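Local coordinates for protein cyclic GMP-AMP synthase-like receptor (Tribolium castaneum, PDB 7LT2) that senses double-stranded RNA and, as a nucleotidyltransferase, makes the cyclic dinucleotide 2',3'-cGAMP from ATP and GTP in innate immunity, at residues L16-N24 against A382-A390. Residues are numbered along the deposited sequence; the frame is centred on the assembly and turned at random.
Sequences LPEEDVRGN and AEALPALPA
L385 and A387 lie against one side of the first two turns of helix 18-42, and two hydrogen bonds between polar side chains of that helix and the loop backbone hold the C-terminal loop there. N24 gives one of them: its ND2 donates to L385 O at 2.9 Å, with the acceptor nearly in the amide plane (8° out of it). The same ND2 also donates to D20 O, 2.8 Å away, reaching it on the face opposite the helical bond from N24 N. Because CG of N24 stands beside its own backbone N (chi1 -77°), the amide can bridge helix and loop; its OD1 receives a bond from a water that also donates to P386 O. D20 takes the other direct bond: A387 N points almost straight at OD1 (169° at the hydrogen, 3.1 Å) but arrives from above the carboxylate plane. Two waters bridge D20 OD2 and A382 O; the one that also accepts from L385 N reaches A382 O only weakly.

In this Mab-21 family enzyme the contact brings the chain's C-terminal tail back to the start of helix 18-42, near the N-terminus, beside strand 188-200 of the nucleotidyltransferase sheet: I189 touches N24 and M190 touches L385.

Apolar contacts fill in around the polar bonds. A387 CB meets the helix backbone at G23 C and N24 N, both 3.8 Å away, a close approach made possible by the absence of a side chain on G23. Ahead of the helix, L16 CD1 lies 3.8 Å from L385 CB and also touches A384 CB, while P68 packs on both leucines. P17, the N-cap residue, sets its ring CG 4.0 Å from A382 CA.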
loop_
_atom_site.group_PDB
_atom_site.type_symbol
_atom_site.label_atom_id
_atom_site.label_comp_id
_atom_site.label_asym_id
_atom_site.label_seq_id
_atom_site.Cartn_x
_atom_site.Cartn_y
_atom_site.Cartn_z
ATOM N N LEU A 16 0.251 9.372 -14.009
ATOM C CA LEU A 16 -0.860 10.310 -13.989
ATOM C C LEU A 16 -0.333 11.711 -13.682
ATOM O O LEU A 16 0.515 11.872 -12.798
ATOM C CB LEU A 16 -1.896 9.892 -12.938
ATOM C CG LEU A 16 -3.230 10.647 -12.957
ATOM C CD1 LEU A 16 -4.074 10.229 -14.145
ATOM C CD2 LEU A 16 -4.005 10.456 -11.655
ATOM N N PRO A 17 -0.791 12.738 -14.403
ATOM C CA PRO A 17 -0.325 14.104 -14.121
ATOM C C PRO A 17 -0.555 14.471 -12.664
ATOM O O PRO A 17 -1.576 14.117 -12.073
ATOM C CB PRO A 17 -1.172 14.971 -15.059
ATOM C CG PRO A 17 -1.606 14.048 -16.147
ATOM C CD PRO A 17 -1.761 12.697 -15.508
ATOM N N GLU A 18 0.411 15.189 -12.085
ATOM C CA GLU A 18 0.382 15.408 -10.640
ATOM C C GLU A 18 -0.811 16.255 -10.215
ATOM O O GLU A 18 -1.333 16.072 -9.108
ATOM C CB GLU A 18 1.695 16.041 -10.175
ATOM C CG GLU A 18 1.832 16.154 -8.653
ATOM C CD GLU A 18 1.719 14.812 -7.924
ATOM O OE1 GLU A 18 2.106 13.767 -8.498
ATOM O OE2 GLU A 18 1.243 14.808 -6.764
ATOM N N GLU A 19 -1.267 17.171 -11.071
ATOM C CA GLU A 19 -2.448 17.958 -10.735
ATOM C C GLU A 19 -3.673 17.066 -10.552
ATOM O O GLU A 19 -4.486 17.288 -9.645
ATOM C CB GLU A 19 -2.691 19.012 -11.814
ATOM C CG GLU A 19 -3.773 20.009 -11.475
ATOM C CD GLU A 19 -3.877 21.116 -12.500
ATOM O OE1 GLU A 19 -3.094 22.086 -12.413
ATOM O OE2 GLU A 19 -4.736 21.007 -13.401
ATOM N N ASP A 20 -3.810 16.039 -11.393
ATOM C CA ASP A 20 -4.922 15.107 -11.244
ATOM C C ASP A 20 -4.714 14.161 -10.070
ATOM O O ASP A 20 -5.690 13.768 -9.418
ATOM C CB ASP A 20 -5.128 14.313 -12.533
ATOM C CG ASP A 20 -5.896 15.092 -13.578
ATOM O OD1 ASP A 20 -6.770 15.900 -13.192
ATOM O OD2 ASP A 20 -5.627 14.898 -14.781
ATOM N N VAL A 21 -3.469 13.761 -9.796
ATOM C CA VAL A 21 -3.199 12.994 -8.580
ATOM C C VAL A 21 -3.704 13.761 -7.370
ATOM O O VAL A 21 -4.478 13.245 -6.558
ATOM C CB VAL A 21 -1.696 12.686 -8.449
ATOM C CG1 VAL A 21 -1.404 12.049 -7.095
ATOM C CG2 VAL A 21 -1.229 11.779 -9.582
ATOM N N ARG A 22 -3.301 15.029 -7.267
ATOM C CA ARG A 22 -3.659 15.843 -6.112
ATOM C C ARG A 22 -5.166 16.044 -6.016
ATOM O O ARG A 22 -5.745 15.923 -4.929
ATOM C CB ARG A 22 -2.937 17.188 -6.194
ATOM C CG ARG A 22 -3.326 18.131 -5.092
ATOM C CD ARG A 22 -2.657 19.474 -5.269
ATOM N NE ARG A 22 -3.046 20.402 -4.220
ATOM C CZ ARG A 22 -2.694 21.678 -4.201
ATOM N NH1 ARG A 22 -1.970 22.209 -5.169
ATOM N NH2 ARG A 22 -3.079 22.441 -3.188
ATOM N N GLY A 23 -5.823 16.328 -7.144
ATOM C CA GLY A 23 -7.254 16.592 -7.104
ATOM C C GLY A 23 -8.067 15.363 -6.742
ATOM O O GLY A 23 -9.005 15.438 -5.946
ATOM N N ASN A 24 -7.718 14.214 -7.315
ATOM C CA ASN A 24 -8.422 12.987 -6.957
ATOM C C ASN A 24 -8.205 12.638 -5.492
ATOM O O ASN A 24 -9.130 12.165 -4.823
ATOM C CB ASN A 24 -7.988 11.841 -7.873
ATOM C CG ASN A 24 -8.628 11.937 -9.233
ATOM O OD1 ASN A 24 -9.847 11.804 -9.357
ATOM N ND2 ASN A 24 -7.821 12.194 -10.266
ATOM N N ALA A 382 -2.645 12.103 -19.989
ATOM C CA ALA A 382 -3.134 13.459 -19.750
ATOM C C ALA A 382 -4.593 13.473 -19.305
ATOM O O ALA A 382 -4.976 14.277 -18.447
ATOM C CB ALA A 382 -2.952 14.311 -21.007
ATOM N N GLU A 383 -5.427 12.597 -19.873
ATOM C CA GLU A 383 -6.843 12.543 -19.523
ATOM C C GLU A 383 -7.242 11.177 -18.966
ATOM O O GLU A 383 -8.402 10.772 -19.068
ATOM C CB GLU A 383 -7.710 12.907 -20.727
ATOM C CG GLU A 383 -7.389 14.268 -21.344
ATOM C CD GLU A 383 -7.559 15.429 -20.370
ATOM O OE1 GLU A 383 -8.348 15.308 -19.405
ATOM O OE2 GLU A 383 -6.900 16.471 -20.576
ATOM N N ALA A 384 -6.291 10.468 -18.354
ATOM C CA ALA A 384 -6.565 9.127 -17.844
ATOM C C ALA A 384 -7.525 9.152 -16.657
ATOM O O ALA A 384 -8.359 8.250 -16.510
ATOM C CB ALA A 384 -5.255 8.442 -17.459
ATOM N N LEU A 385 -7.424 10.164 -15.795
ATOM C CA LEU A 385 -8.292 10.268 -14.620
ATOM C C LEU A 385 -8.422 11.729 -14.217
ATOM O O LEU A 385 -7.884 12.160 -13.189
ATOM C CB LEU A 385 -7.745 9.431 -13.467
ATOM C CG LEU A 385 -8.716 9.176 -12.306
ATOM C CD1 LEU A 385 -9.880 8.317 -12.782
ATOM C CD2 LEU A 385 -8.011 8.539 -11.115
ATOM N N PRO A 386 -9.149 12.523 -15.004
ATOM C CA PRO A 386 -9.334 13.939 -14.652
ATOM C C PRO A 386 -10.106 14.079 -13.349
ATOM O O PRO A 386 -11.160 13.466 -13.164
ATOM C CB PRO A 386 -10.129 14.502 -15.840
ATOM C CG PRO A 386 -9.976 13.498 -16.932
ATOM C CD PRO A 386 -9.801 12.177 -16.279
ATOM N N ALA A 387 -9.567 14.892 -12.436
ATOM C CA ALA A 387 -10.286 15.159 -11.193
ATOM C C ALA A 387 -11.570 15.929 -11.464
ATOM O O ALA A 387 -12.553 15.783 -10.727
ATOM C CB ALA A 387 -9.395 15.928 -10.217
ATOM N N LEU A 388 -11.573 16.750 -12.511
ATOM C CA LEU A 388 -12.770 17.417 -12.999
ATOM C C LEU A 388 -13.183 16.747 -14.302
ATOM O O LEU A 388 -12.601 17.038 -15.360
ATOM C CB LEU A 388 -12.497 18.906 -13.217
ATOM C CG LEU A 388 -13.694 19.828 -13.410
ATOM C CD1 LEU A 388 -14.534 19.862 -12.143
ATOM C CD2 LEU A 388 -13.220 21.223 -13.795
ATOM N N PRO A 389 -14.166 15.852 -14.287
ATOM C CA PRO A 389 -14.515 15.121 -15.510
ATOM C C PRO A 389 -15.145 16.027 -16.556
ATOM O O PRO A 389 -15.685 17.097 -16.263
ATOM C CB PRO A 389 -15.502 14.048 -15.035
ATOM C CG PRO A 389 -15.837 14.367 -13.615
ATOM C CD PRO A 389 -15.091 15.582 -13.172
ATOM N N ALA A 390 -15.066 15.558 -17.807
ATOM C CA ALA A 390 -15.488 16.373 -18.940
ATOM C C ALA A 390 -16.977 16.689 -18.891
ATOM O O ALA A 390 -17.406 17.714 -19.430
ATOM C CB ALA A 390 -15.129 15.671 -20.253
HETATM O O HOH W 1 -5.679 12.504 -16.028
HETATM O O HOH W 2 -9.104 17.827 -14.139
HETATM O O HOH W 3 -6.627 16.109 -16.870
HETATM O O HOH W 4 -11.844 11.903 -10.994
#